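Local coordinates for protein response regulator receiver (Brucella melitensis biovar Abortus, PDB 4G97) that probably acts as a phosphorylation-controlled regulator of the general stress response, its sigma-factor-like domain sequestering an anti-sigma factor once the receiver domain is phosphorylated, at residues Leu127-Ala130 with Ser131-Ser135; Glu105-Asn108 with Asp109-Ala113; Phe255-Glu258 with Ala259-Ala263; Tyr13-Arg16 with Phe17-Leu21; Lys239-Pro243 with Asp244-Ala248. All coordinates share one frame; numbering follows the deposited sequence.

Contact 1: Leu127-Ala130 with Ser131-Ser135; sequences LSTA and SGEIS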
loop_
_atom_site.group_PDB
_atom_site.type_symbol
_atom_site.label_atom_id
_atom_site.label_comp_id
_atom_site.label_asym_id
_atom_site.label_seq_id
_atom_site.Cartn_x
_atom_site.Cartn_y
_atom_site.Cartn_z
ATOM N N LEU A 127 -5.481 0.166 17.390
ATOM C CA LEU A 127 -4.979 1.327 16.669
ATOM C C LEU A 127 -3.786 1.983 17.370
ATOM O O LEU A 127 -2.891 2.466 16.677
ATOM C CB LEU A 127 -6.111 2.337 16.414
ATOM C CG LEU A 127 -5.986 3.230 15.181
ATOM C CD1 LEU A 127 -5.932 2.416 13.896
ATOM C CD2 LEU A 127 -7.126 4.221 15.116
ATOM N N SER A 128 -3.754 1.987 18.730
ATOM C CA SER A 128 -2.642 2.546 19.521
ATOM C C SER A 128 -1.377 1.671 19.395
ATOM O O SER A 128 -0.275 2.207 19.228
ATOM C CB SER A 128 -3.039 2.712 20.990
ATOM O OG SER A 128 -2.949 4.070 21.400
ATOM N N THR A 129 -1.551 0.323 19.458
ATOM C CA THR A 129 -0.493 -0.691 19.301
ATOM C C THR A 129 0.123 -0.535 17.897
ATOM O O THR A 129 1.342 -0.676 17.737
ATOM C CB THR A 129 -1.073 -2.110 19.486
ATOM O OG1 THR A 129 -1.843 -2.161 20.685
ATOM C CG2 THR A 129 0.002 -3.192 19.529
ATOM N N ALA A 130 -0.741 -0.229 16.898
ATOM C CA ALA A 130 -0.378 0.003 15.502
ATOM C C ALA A 130 0.374 1.315 15.368
ATOM O O ALA A 130 1.498 1.312 14.869
ATOM C CB ALA A 130 -1.624 0.039 14.636
ATOM N N SER A 131 -0.223 2.431 15.860
ATOM C CA SER A 131 0.378 3.766 15.812
ATOM C C SER A 131 1.821 3.796 16.335
ATOM O O SER A 131 2.653 4.480 15.745
ATOM C CB SER A 131 -0.492 4.793 16.527
ATOM O OG SER A 131 -0.437 6.027 15.829
ATOM N N GLY A 132 2.106 3.001 17.373
ATOM C CA GLY A 132 3.437 2.863 17.955
ATOM C C GLY A 132 4.397 2.120 17.043
ATOM O O GLY A 132 5.533 2.565 16.839
ATOM N N GLU A 133 3.945 0.974 16.494
ATOM C CA GLU A 133 4.720 0.156 15.553
ATOM C C GLU A 133 4.984 0.944 14.272
ATOM O O GLU A 133 6.133 1.079 13.877
ATOM C CB GLU A 133 3.955 -1.124 15.200
ATOM C CG GLU A 133 4.377 -2.351 15.974
ATOM C CD GLU A 133 3.427 -3.512 15.753
ATOM O OE1 GLU A 133 3.492 -4.139 14.669
ATOM O OE2 GLU A 133 2.585 -3.762 16.646
ATOM N N ILE A 134 3.919 1.488 13.647
ATOM C CA ILE A 134 3.966 2.252 12.396
ATOM C C ILE A 134 4.795 3.531 12.502
ATOM O O ILE A 134 5.465 3.877 11.534
ATOM C CB ILE A 134 2.531 2.438 11.783
ATOM C CG1 ILE A 134 2.053 1.156 11.052
ATOM C CG2 ILE A 134 2.425 3.637 10.831
ATOM C CD1 ILE A 134 1.419 0.064 11.875
ATOM N N SER A 135 4.775 4.223 13.672
ATOM C CA SER A 135 5.547 5.464 13.887
ATOM C C SER A 135 7.037 5.195 14.143
ATOM O O SER A 135 7.862 6.104 14.010
ATOM C CB SER A 135 4.952 6.285 15.025
#

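Contact 2: Glu105-Asn108 with Asp109-Ala113; sequences EGFN and DHEAA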
loop_
_atom_site.group_PDB
_atom_site.type_symbol
_atom_site.label_atom_id
_atom_site.label_comp_id
_atom_site.label_asym_id
_atom_site.label_seq_id
_atom_site.Cartn_x
_atom_site.Cartn_y
_atom_site.Cartn_z
ATOM N N GLU A 105 -7.160 2.942 3.661
ATOM C CA GLU A 105 -8.470 2.656 3.077
ATOM C C GLU A 105 -9.577 3.715 3.200
ATOM O O GLU A 105 -10.590 3.617 2.508
ATOM C CB GLU A 105 -8.938 1.217 3.400
ATOM C CG GLU A 105 -7.995 0.136 2.860
ATOM C CD GLU A 105 -7.664 0.227 1.376
ATOM O OE1 GLU A 105 -8.604 0.333 0.558
ATOM O OE2 GLU A 105 -6.462 0.235 1.031
ATOM N N GLY A 106 -9.363 4.727 4.019
ATOM C CA GLY A 106 -10.340 5.803 4.177
ATOM C C GLY A 106 -11.582 5.510 5.005
ATOM O O GLY A 106 -12.555 6.268 4.927
ATOM N N PHE A 107 -11.572 4.440 5.807
ATOM C CA PHE A 107 -12.680 4.102 6.705
ATOM C C PHE A 107 -12.504 4.844 8.034
ATOM O O PHE A 107 -11.380 4.959 8.524
ATOM C CB PHE A 107 -12.734 2.587 7.013
ATOM C CG PHE A 107 -13.083 1.687 5.845
ATOM C CD1 PHE A 107 -14.382 1.645 5.341
ATOM C CD2 PHE A 107 -12.116 0.865 5.262
ATOM C CE1 PHE A 107 -14.699 0.816 4.247
ATOM C CE2 PHE A 107 -12.430 0.056 4.158
ATOM C CZ PHE A 107 -13.719 0.028 3.663
ATOM N N ASN A 108 -13.616 5.303 8.654
ATOM C CA ASN A 108 -13.504 5.889 9.992
ATOM C C ASN A 108 -13.359 4.690 10.933
ATOM O O ASN A 108 -13.548 3.544 10.491
ATOM C CB ASN A 108 -14.703 6.791 10.357
ATOM C CG ASN A 108 -16.077 6.153 10.334
ATOM O OD1 ASN A 108 -16.345 5.122 10.974
ATOM N ND2 ASN A 108 -17.008 6.827 9.681
ATOM N N ASP A 109 -13.010 4.939 12.208
ATOM C CA ASP A 109 -12.790 3.904 13.210
ATOM C C ASP A 109 -13.960 2.927 13.385
ATOM O O ASP A 109 -13.731 1.733 13.570
ATOM C CB ASP A 109 -12.392 4.548 14.545
ATOM C CG ASP A 109 -11.089 5.329 14.502
ATOM O OD1 ASP A 109 -10.834 6.013 13.478
ATOM O OD2 ASP A 109 -10.348 5.300 15.507
ATOM N N HIS A 110 -15.207 3.422 13.325
ATOM C CA HIS A 110 -16.381 2.560 13.509
ATOM C C HIS A 110 -16.595 1.593 12.360
ATOM O O HIS A 110 -16.881 0.420 12.605
ATOM C CB HIS A 110 -17.641 3.370 13.850
ATOM C CG HIS A 110 -17.531 4.077 15.169
ATOM N ND1 HIS A 110 -17.505 3.374 16.373
ATOM C CD2 HIS A 110 -17.412 5.399 15.434
ATOM C CE1 HIS A 110 -17.381 4.290 17.321
ATOM N NE2 HIS A 110 -17.321 5.524 16.806
ATOM N N GLU A 111 -16.382 2.062 11.116
ATOM C CA GLU A 111 -16.491 1.228 9.904
ATOM C C GLU A 111 -15.405 0.141 9.935
ATOM O O GLU A 111 -15.702 -1.031 9.729
ATOM C CB GLU A 111 -16.368 2.088 8.644
ATOM C CG GLU A 111 -17.401 3.204 8.552
ATOM C CD GLU A 111 -17.240 4.177 7.397
ATOM O OE1 GLU A 111 -16.089 4.554 7.073
ATOM O OE2 GLU A 111 -18.280 4.610 6.851
ATOM N N ALA A 112 -14.165 0.522 10.285
ATOM C CA ALA A 112 -13.028 -0.403 10.386
ATOM C C ALA A 112 -13.209 -1.444 11.485
ATOM O O ALA A 112 -12.801 -2.591 11.307
ATOM C CB ALA A 112 -11.743 0.378 10.594
ATOM N N ALA A 113 -13.826 -1.052 12.617
ATOM C CA ALA A 113 -14.132 -1.966 13.735
ATOM C C ALA A 113 -15.186 -2.965 13.267
ATOM O O ALA A 113 -15.080 -4.151 13.561
ATOM C CB ALA A 113 -14.653 -1.183 14.932
#

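Contact 3: Phe255-Glu258 with Ala259-Ala263; sequences FFEE and ASQVA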
loop_
_atom_site.group_PDB
_atom_site.type_symbol
_atom_site.label_atom_id
_atom_site.label_comp_id
_atom_site.label_asym_id
_atom_site.label_seq_id
_atom_site.Cartn_x
_atom_site.Cartn_y
_atom_site.Cartn_z
ATOM N N PHE A 255 8.395 -3.345 6.797
ATOM C CA PHE A 255 7.984 -4.539 7.541
ATOM C C PHE A 255 8.243 -5.797 6.684
ATOM O O PHE A 255 8.858 -6.747 7.184
ATOM C CB PHE A 255 6.504 -4.444 7.965
ATOM C CG PHE A 255 5.932 -5.674 8.627
ATOM C CD1 PHE A 255 6.168 -5.932 9.977
ATOM C CD2 PHE A 255 5.177 -6.591 7.898
ATOM C CE1 PHE A 255 5.664 -7.090 10.584
ATOM C CE2 PHE A 255 4.686 -7.758 8.502
ATOM C CZ PHE A 255 4.913 -7.987 9.846
ATOM N N PHE A 256 7.813 -5.779 5.389
ATOM C CA PHE A 256 8.035 -6.902 4.469
ATOM C C PHE A 256 9.462 -6.997 3.997
ATOM O O PHE A 256 9.935 -8.108 3.787
ATOM C CB PHE A 256 7.058 -6.905 3.282
ATOM C CG PHE A 256 5.654 -7.228 3.724
ATOM C CD1 PHE A 256 5.318 -8.510 4.148
ATOM C CD2 PHE A 256 4.670 -6.245 3.742
ATOM C CE1 PHE A 256 4.023 -8.804 4.583
ATOM C CE2 PHE A 256 3.378 -6.538 4.186
ATOM C CZ PHE A 256 3.070 -7.813 4.605
ATOM N N GLU A 257 10.160 -5.848 3.862
ATOM C CA GLU A 257 11.572 -5.844 3.448
ATOM C C GLU A 257 12.445 -6.520 4.488
ATOM O O GLU A 257 13.343 -7.291 4.135
ATOM C CB GLU A 257 12.089 -4.430 3.119
ATOM C CG GLU A 257 13.477 -4.392 2.496
ATOM C CD GLU A 257 13.697 -5.172 1.212
ATOM O OE1 GLU A 257 12.699 -5.549 0.556
ATOM O OE2 GLU A 257 14.876 -5.408 0.863
ATOM N N GLU A 258 12.144 -6.264 5.760
ATOM C CA GLU A 258 12.849 -6.864 6.872
ATOM C C GLU A 258 12.592 -8.374 6.918
ATOM O O GLU A 258 13.563 -9.144 7.023
ATOM C CB GLU A 258 12.458 -6.178 8.174
ATOM C CG GLU A 258 12.945 -6.906 9.420
ATOM C CD GLU A 258 12.748 -6.163 10.722
ATOM O OE1 GLU A 258 12.696 -4.912 10.691
ATOM O OE2 GLU A 258 12.726 -6.828 11.782
ATOM N N ALA A 259 11.305 -8.808 6.790
ATOM C CA ALA A 259 10.975 -10.238 6.768
ATOM C C ALA A 259 11.665 -10.945 5.590
ATOM O O ALA A 259 12.253 -12.008 5.770
ATOM C CB ALA A 259 9.462 -10.443 6.713
ATOM N N SER A 260 11.637 -10.326 4.408
ATOM C CA SER A 260 12.264 -10.828 3.191
ATOM C C SER A 260 13.814 -10.988 3.366
ATOM O O SER A 260 14.347 -12.046 3.039
ATOM C CB SER A 260 11.906 -9.917 2.018
ATOM O OG SER A 260 12.593 -10.212 0.817
ATOM N N GLN A 261 14.510 -9.953 3.900
ATOM C CA GLN A 261 15.959 -9.955 4.157
ATOM C C GLN A 261 16.350 -11.018 5.185
ATOM O O GLN A 261 17.358 -11.701 5.012
ATOM C CB GLN A 261 16.442 -8.575 4.647
ATOM C CG GLN A 261 16.621 -7.517 3.574
ATOM C CD GLN A 261 17.682 -7.880 2.583
ATOM O OE1 GLN A 261 17.401 -8.521 1.559
ATOM N NE2 GLN A 261 18.922 -7.476 2.867
ATOM N N VAL A 262 15.569 -11.142 6.264
ATOM C CA VAL A 262 15.832 -12.135 7.294
ATOM C C VAL A 262 15.758 -13.552 6.679
ATOM O O VAL A 262 16.737 -14.300 6.761
ATOM C CB VAL A 262 14.940 -11.912 8.541
ATOM C CG1 VAL A 262 14.888 -13.153 9.429
ATOM C CG2 VAL A 262 15.431 -10.704 9.340
ATOM N N ALA A 263 14.651 -13.867 5.996
ATOM C CA ALA A 263 14.443 -15.149 5.310
ATOM C C ALA A 263 15.495 -15.465 4.215
ATOM O O ALA A 263 15.864 -16.630 4.063
ATOM C CB ALA A 263 13.043 -15.207 4.719
#

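Contact 4: Tyr13-Arg16 with Phe17-Leu21; sequences YLRR and FSRAL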
loop_
_atom_site.group_PDB
_atom_site.type_symbol
_atom_site.label_atom_id
_atom_site.label_comp_id
_atom_site.label_asym_id
_atom_site.label_seq_id
_atom_site.Cartn_x
_atom_site.Cartn_y
_atom_site.Cartn_z
ATOM N N TYR A 13 -9.905 -1.028 -4.739
ATOM C CA TYR A 13 -9.398 -0.651 -3.421
ATOM C C TYR A 13 -9.197 -1.833 -2.491
ATOM O O TYR A 13 -8.373 -1.755 -1.573
ATOM C CB TYR A 13 -10.253 0.457 -2.768
ATOM C CG TYR A 13 -10.116 1.798 -3.457
ATOM C CD1 TYR A 13 -8.970 2.119 -4.184
ATOM C CD2 TYR A 13 -11.110 2.766 -3.351
ATOM C CE1 TYR A 13 -8.840 3.340 -4.831
ATOM C CE2 TYR A 13 -10.986 4.000 -3.988
ATOM C CZ TYR A 13 -9.852 4.276 -4.735
ATOM O OH TYR A 13 -9.688 5.491 -5.352
ATOM N N LEU A 14 -9.966 -2.910 -2.688
ATOM C CA LEU A 14 -9.795 -4.103 -1.861
ATOM C C LEU A 14 -8.465 -4.778 -2.230
ATOM O O LEU A 14 -7.776 -5.267 -1.339
ATOM C CB LEU A 14 -10.990 -5.056 -1.982
ATOM C CG LEU A 14 -10.902 -6.373 -1.182
ATOM C CD1 LEU A 14 -11.046 -6.138 0.306
ATOM C CD2 LEU A 14 -11.935 -7.393 -1.681
ATOM N N ARG A 15 -8.080 -4.756 -3.535
ATOM C CA ARG A 15 -6.770 -5.257 -3.996
ATOM C C ARG A 15 -5.666 -4.379 -3.383
ATOM O O ARG A 15 -4.670 -4.919 -2.942
ATOM C CB ARG A 15 -6.662 -5.240 -5.540
ATOM C CG ARG A 15 -7.515 -6.318 -6.193
ATOM C CD ARG A 15 -7.320 -6.457 -7.688
ATOM N NE ARG A 15 -8.422 -7.245 -8.247
ATOM C CZ ARG A 15 -9.528 -6.729 -8.778
ATOM N NH1 ARG A 15 -9.655 -5.417 -8.925
ATOM N NH2 ARG A 15 -10.492 -7.520 -9.209
ATOM N N ARG A 16 -5.848 -3.032 -3.328
ATOM C CA ARG A 16 -4.853 -2.147 -2.717
ATOM C C ARG A 16 -4.600 -2.594 -1.264
ATOM O O ARG A 16 -3.442 -2.825 -0.863
ATOM C CB ARG A 16 -5.310 -0.680 -2.751
ATOM C CG ARG A 16 -4.295 0.259 -2.057
ATOM C CD ARG A 16 -4.769 1.699 -1.970
ATOM N NE ARG A 16 -6.069 1.778 -1.297
ATOM C CZ ARG A 16 -6.921 2.787 -1.404
ATOM N NH1 ARG A 16 -6.609 3.852 -2.126
ATOM N NH2 ARG A 16 -8.092 2.739 -0.788
ATOM N N PHE A 17 -5.700 -2.781 -0.507
ATOM C CA PHE A 17 -5.661 -3.242 0.873
ATOM C C PHE A 17 -4.988 -4.629 0.962
ATOM O O PHE A 17 -4.070 -4.800 1.761
ATOM C CB PHE A 17 -7.086 -3.285 1.438
ATOM C CG PHE A 17 -7.209 -3.841 2.837
ATOM C CD1 PHE A 17 -6.652 -3.167 3.925
ATOM C CD2 PHE A 17 -7.920 -5.014 3.078
ATOM C CE1 PHE A 17 -6.765 -3.685 5.216
ATOM C CE2 PHE A 17 -8.050 -5.515 4.376
ATOM C CZ PHE A 17 -7.459 -4.851 5.432
ATOM N N SER A 18 -5.406 -5.591 0.102
ATOM C CA SER A 18 -4.878 -6.956 0.089
ATOM C C SER A 18 -3.367 -6.997 -0.194
ATOM O O SER A 18 -2.657 -7.714 0.494
ATOM C CB SER A 18 -5.630 -7.804 -0.918
ATOM O OG SER A 18 -5.364 -9.179 -0.696
ATOM N N ARG A 19 -2.885 -6.209 -1.187
ATOM C CA ARG A 19 -1.466 -6.098 -1.521
ATOM C C ARG A 19 -0.677 -5.495 -0.358
ATOM O O ARG A 19 0.384 -6.020 -0.029
ATOM C CB ARG A 19 -1.273 -5.263 -2.788
ATOM C CG ARG A 19 -1.875 -5.904 -4.045
ATOM C CD ARG A 19 -1.747 -4.962 -5.209
ATOM N NE ARG A 19 -2.589 -5.372 -6.330
ATOM C CZ ARG A 19 -2.663 -4.733 -7.491
ATOM N NH1 ARG A 19 -1.923 -3.653 -7.713
ATOM N NH2 ARG A 19 -3.478 -5.165 -8.439
ATOM N N ALA A 20 -1.186 -4.410 0.282
ATOM C CA ALA A 20 -0.514 -3.767 1.439
ATOM C C ALA A 20 -0.402 -4.737 2.610
ATOM O O ALA A 20 0.587 -4.736 3.338
ATOM C CB ALA A 20 -1.293 -2.546 1.884
ATOM N N LEU A 21 -1.416 -5.596 2.752
ATOM C CA LEU A 21 -1.540 -6.592 3.795
ATOM C C LEU A 21 -0.626 -7.795 3.612
ATOM O O LEU A 21 -0.139 -8.308 4.598
ATOM C CB LEU A 21 -3.001 -7.045 3.832
ATOM C CG LEU A 21 -3.572 -7.377 5.186
ATOM C CD1 LEU A 21 -3.722 -6.111 6.044
ATOM C CD2 LEU A 21 -4.928 -8.069 5.020
#

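Contact 5: Lys239-Pro243 with Asp244-Ala248; sequences KPFNP and DMVKA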
loop_
_atom_site.group_PDB
_atom_site.type_symbol
_atom_site.label_atom_id
_atom_site.label_comp_id
_atom_site.label_asym_id
_atom_site.label_seq_id
_atom_site.Cartn_x
_atom_site.Cartn_y
_atom_site.Cartn_z
ATOM N N LYS A 239 -2.429 10.489 -4.939
ATOM C CA LYS A 239 -2.088 11.900 -4.833
ATOM C C LYS A 239 -3.343 12.732 -5.172
ATOM O O LYS A 239 -4.021 12.400 -6.139
ATOM C CB LYS A 239 -0.809 12.320 -5.569
ATOM C CG LYS A 239 -0.852 12.261 -7.068
ATOM C CD LYS A 239 0.328 12.984 -7.665
ATOM C CE LYS A 239 0.249 12.869 -9.161
ATOM N NZ LYS A 239 1.308 13.662 -9.820
ATOM N N PRO A 240 -3.745 13.728 -4.343
ATOM C CA PRO A 240 -3.105 14.176 -3.091
ATOM C C PRO A 240 -3.356 13.118 -2.020
ATOM O O PRO A 240 -4.303 12.338 -2.150
ATOM C CB PRO A 240 -3.821 15.505 -2.797
ATOM C CG PRO A 240 -5.197 15.299 -3.339
ATOM C CD PRO A 240 -4.986 14.494 -4.610
ATOM N N PHE A 241 -2.503 13.050 -0.999
ATOM C CA PHE A 241 -2.631 12.014 0.031
ATOM C C PHE A 241 -2.755 12.582 1.380
ATOM O O PHE A 241 -2.249 13.672 1.644
ATOM C CB PHE A 241 -1.366 11.092 0.050
ATOM C CG PHE A 241 -0.055 11.856 -0.066
ATOM C CD1 PHE A 241 0.564 12.022 -1.298
ATOM C CD2 PHE A 241 0.529 12.446 1.048
ATOM C CE1 PHE A 241 1.740 12.769 -1.412
ATOM C CE2 PHE A 241 1.710 13.180 0.936
ATOM C CZ PHE A 241 2.292 13.360 -0.296
ATOM N N ASN A 242 -3.352 11.789 2.269
ATOM C CA ASN A 242 -3.322 12.015 3.680
ATOM C C ASN A 242 -1.853 11.594 4.023
ATOM O O ASN A 242 -1.469 10.466 3.678
ATOM C CB ASN A 242 -4.308 11.066 4.394
ATOM C CG ASN A 242 -4.300 11.193 5.916
ATOM O OD1 ASN A 242 -3.312 11.600 6.539
ATOM N ND2 ASN A 242 -5.387 10.801 6.568
ATOM N N PRO A 243 -1.023 12.440 4.692
ATOM C CA PRO A 243 0.345 11.991 5.047
ATOM C C PRO A 243 0.400 10.654 5.813
ATOM O O PRO A 243 1.397 9.951 5.695
ATOM C CB PRO A 243 0.913 13.159 5.869
ATOM C CG PRO A 243 -0.297 13.982 6.275
ATOM C CD PRO A 243 -1.282 13.814 5.172
ATOM N N ASP A 244 -0.678 10.282 6.550
ATOM C CA ASP A 244 -0.812 8.998 7.249
ATOM C C ASP A 244 -0.858 7.798 6.281
ATOM O O ASP A 244 -0.443 6.697 6.665
ATOM C CB ASP A 244 -2.058 8.982 8.155
ATOM C CG ASP A 244 -1.853 9.665 9.495
ATOM O OD1 ASP A 244 -0.790 10.304 9.683
ATOM O OD2 ASP A 244 -2.736 9.534 10.366
ATOM N N MET A 245 -1.357 8.007 5.043
ATOM C CA MET A 245 -1.393 6.973 4.006
ATOM C C MET A 245 0.054 6.620 3.618
ATOM O O MET A 245 0.392 5.445 3.525
ATOM C CB MET A 245 -2.220 7.423 2.781
ATOM C CG MET A 245 -2.213 6.403 1.655
ATOM S SD MET A 245 -2.997 6.992 0.140
ATOM C CE MET A 245 -4.704 6.830 0.593
ATOM N N VAL A 246 0.897 7.646 3.441
ATOM C CA VAL A 246 2.330 7.541 3.112
ATOM C C VAL A 246 3.076 6.838 4.256
ATOM O O VAL A 246 3.792 5.864 4.025
ATOM C CB VAL A 246 2.931 8.932 2.797
ATOM C CG1 VAL A 246 4.447 8.858 2.665
ATOM C CG2 VAL A 246 2.312 9.511 1.524
ATOM N N LYS A 247 2.874 7.317 5.477
ATOM C CA LYS A 247 3.453 6.755 6.694
ATOM C C LYS A 247 3.164 5.237 6.793
ATOM O O LYS A 247 4.085 4.440 7.027
ATOM C CB LYS A 247 2.865 7.511 7.893
ATOM C CG LYS A 247 3.271 6.979 9.258
ATOM C CD LYS A 247 2.917 7.964 10.365
ATOM C CE LYS A 247 1.587 7.699 11.022
ATOM N NZ LYS A 247 1.247 8.753 12.018
ATOM N N ALA A 248 1.883 4.855 6.590
ATOM C CA ALA A 248 1.416 3.475 6.656
ATOM C C ALA A 248 2.051 2.607 5.609
ATOM O O ALA A 248 2.448 1.491 5.923
ATOM C CB ALA A 248 -0.099 3.424 6.507
#

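Contact 1: Leu127-Ala130 with Ser131-Ser135
One helical turn separates Ala130 from Ile134, and the two touch through both side chain and backbone. Ile134 CD1 comes to 4.1 Å from Ala130 CB, an apolar touch, and to 3.2 Å from the carbonyl O of Ala130. The isoleucine reaches back because CG1 stands beside its own backbone N, opposite the carbonyl carbon (chi1 -78°), and the next bond turns CD1 over the preceding turn. Phe99 of helix 94-104 packs on both residues, so this strip of the helix faces inward. The backbone bonds are those of a regular alpha-helix, each N-H reaching the oxygen four residues earlier. Ile134 N to Ala130 O is short at 2.7 Å and nearly linear (174°), Ser131 N to Leu127 O measures 2.8 Å, and Gly132 N to Ser128 O is longer; Glu133 N to Thr129 O, at 3.3 Å, is weak. The CB of Ser131 rests 3.3 Å from Leu127 O. All of this belongs to helix 120-135, which lies in the PhyR sigma-like range, a family of the helix-turn-helix clan, and packs against helices 94-104 and 243-265. Polar side chains occupy a different side. Thr129 and Glu133 run side by side in the same direction, and Thr129 CG2 lies 3.9 Å from Glu133 OE2, a methyl beside a carboxylate oxygen. The methyl is anti to the threonine N, which leaves OG1 beside that N, where it bonds to Arg125 O in the preceding turn. Glu133 OE1 makes a long, weak ion pair with Arg96.

Contact 2: Glu105-Asn108 with Asp109-Ala113
At the start of helix 109-116 the side-chain amide of Asn108 accepts through OD1 from Glu111 N at 3.1 Å, the donor tilted from the plane of the amide carbonyl. In return the Asn108 N-H reaches Glu111 OE1 at 3.0 Å in a fairly straight bond, meeting that oxygen on its anti side, 30° out of the carboxylate plane. A third bond, Ala112 N to Asn108 O at 3.1 Å, begins the regular helical pattern. Thus two amide groups of the first turn, those of Glu111 and Ala112, are taken up by Asn108. The asparagine CG sits in the crowded position between its backbone N and carbonyl carbon (chi1 58°), which swings the amide over the helix end. The amide and the glutamate carboxylate stack with planes 20° apart, Asn108 ND2 lying 3.5 Å from Glu111 CD.

Phe107 carries the apolar part. Its ring edge faces Glu111 OE1, with CD1 at 3.8 Å and the oxygen in the ring plane, while its CB meets the CB of Ala112 at 4.3 Å. Beyond the segments, Phe107 makes a cation-pi contact with Arg53 and meets Tyr57 edge to face.

Gly106, with positive phi, leaves the end of helix 94-104. The whole is a capping box on the tight connection into helix 109-116, which with helix 120-135 is consistent with the helix-turn-helix of a sigma-like domain.

Contact 3: Phe255-Glu258 with Ala259-Ala263
Glu257 and Gln261 lie side by side on the outside of helix 243-265, the long alpha-helix that completes the receiver fold and then runs on beyond it. Both chains are bent at their second torsion. In Glu257 CG is anti to the backbone N, and a chi2 of 57° then turns the carboxylate toward the following turn. Gln261 starts differently, with CG beside its N, and bends the other way at chi2 (-63°). The result is two flat groups pointing the same way, their planes 11° apart. The touch itself is modest: Glu257 OE2 comes to 3.9 Å from Gln261 CG and stays 4.1 Å from Gln261 OE1. The carboxylate finds its charged partner in Arg186, which also packs on Gln261.

Beneath the side chains, four backbone bonds continue the helix from Ala259 N to Val262 N. The longest joins Ala259 N to Phe255 O at 3.2 Å. Val262 N to Glu258 O is shorter, 2.9 Å.

Glu258 is extended beyond CG, with its CB close to Ala259 N. At the inner end Phe255 CD2 stands 3.9 Å above the centre of the Phe256 ring. Further along, His265 and His268, probably of a purification tag, hold a calcium ion about 8 Å from the Gln261 side chain. Val262 has CG1 anti to its backbone N, and this sets CG2 down 3.4 Å from Glu258 O.

Contact 4: Tyr13-Arg16 with Phe17-Leu21
The CD1 of Leu14 lies 4.3 Å from CD2 of Phe17 on one flank of helix 11-22, an alpha-helix buried among its neighbours in the Sigma2 range of PhyR. The leucine CG is anti to its backbone N (chi1 178°), a course that brings CD1 forward to the ring. On another flank Arg15 and Arg19 cross obliquely, guanidinium planes 48° apart. The touching atoms are Arg15 CD and Arg19 NH2 at 4.1 Å, while Arg19 CG presses to 3.2 Å from Arg15 O. The charged ends, both buried or partly so, do not touch.

Backbone bonds from each N-H to the fourth oxygen before it fix these positions. Arg19 N to Arg15 O and Ser18 N to Leu14 O are each 2.8 Å, and the first is nearly straight at 169°.

Outside partners settle the polar ends. Arg19 forms salt bridges with Glu232 and Asp29 and donates from NH1 to the carbonyls of Leu225 and Pro233, whereas Arg15 NH1 reaches Leu226 O and Ser18 OG bonds to Gly28 O. Such links tie this helix both to helix 25-41 and to receiver-domain loops, while Tyr57 and Phe60 of helix 52-64 cover Leu14.

Arg16 bends at its third torsion, and its NH2, salt-bridged to Glu105, lies 3.4 Å above the plane of the Tyr13 ring, offset toward the rim.

Contact 5: Lys239-Pro243 with Asp244-Ala248
Val246 sets its CG2 methyl over one face of the Phe241 ring, and this is the close-packed part of the contact. The methyl carbon lies 3.7 Å from the ring centroid and 22° off the normal, a CH-pi contact, with Phe241 CD2 the nearest ring atom at 3.5 Å. Phe241 adopts a first torsion of 43°, its CG held between backbone N and carbonyl carbon, which turns the ring back toward the helix. Met245 adds a looser touch, its SD 4.4 Å from Phe241 CB. Ile155 of helix 149-161 also packs on Phe241.

The other side, where Asn242 and Pro243 are exposed, is held by polar bonds. Asn242 is the N-cap of helix 243-265: its OD1 accepts from Asp244 N at 2.9 Å, an Asx turn, although the donor stands well above the amide plane. Its backbone O takes Met245 N at 2.8 Å, a bent bond (143°), and the regular pattern starts with Lys247 N to Pro243 O at 3.0 Å. Further out, Lys247 NZ and Asp244 OD1 form a weak salt bridge of 3.5 Å.

Before the cap, the peptide joining Lys239 to Pro240 is cis, as is usual for the lysine-proline step of receiver domains. Lys239 NZ is salt-bridged to Asp191, the predicted phosphorylation site. With Asn242 taking up the N-H groups of both Asp244 and Met245, the helix start is held in two ways, by this polar cap and by the ring-methyl contact of Phe241 and Val246.

In the fold
Along the chain the order is contact 4, contact 2, contact 1, contact 5 and contact 3. The first three lie in the sigma-like helices; contacts 5 and 3 share helix 243-265, which follows the last strand, 236-238, of the five-stranded parallel receiver sheet after a short loop, and their centres are 23 Å apart. Contacts 1 and 2 use successive helices and touch through Leu127 and Asp109, with centres 16 Å apart. Glu105 of contact 2 is salt-bridged to Arg16 of contact 4. Helix 243-265 bridges the domains: Lys247 and Ala248 of contact 5 meet Ile134 of contact 1, and Phe256 of contact 3 reaches Leu21 of contact 4. Such an interface could let phosphorylation of the receiver alter how the sigma-like helices are held.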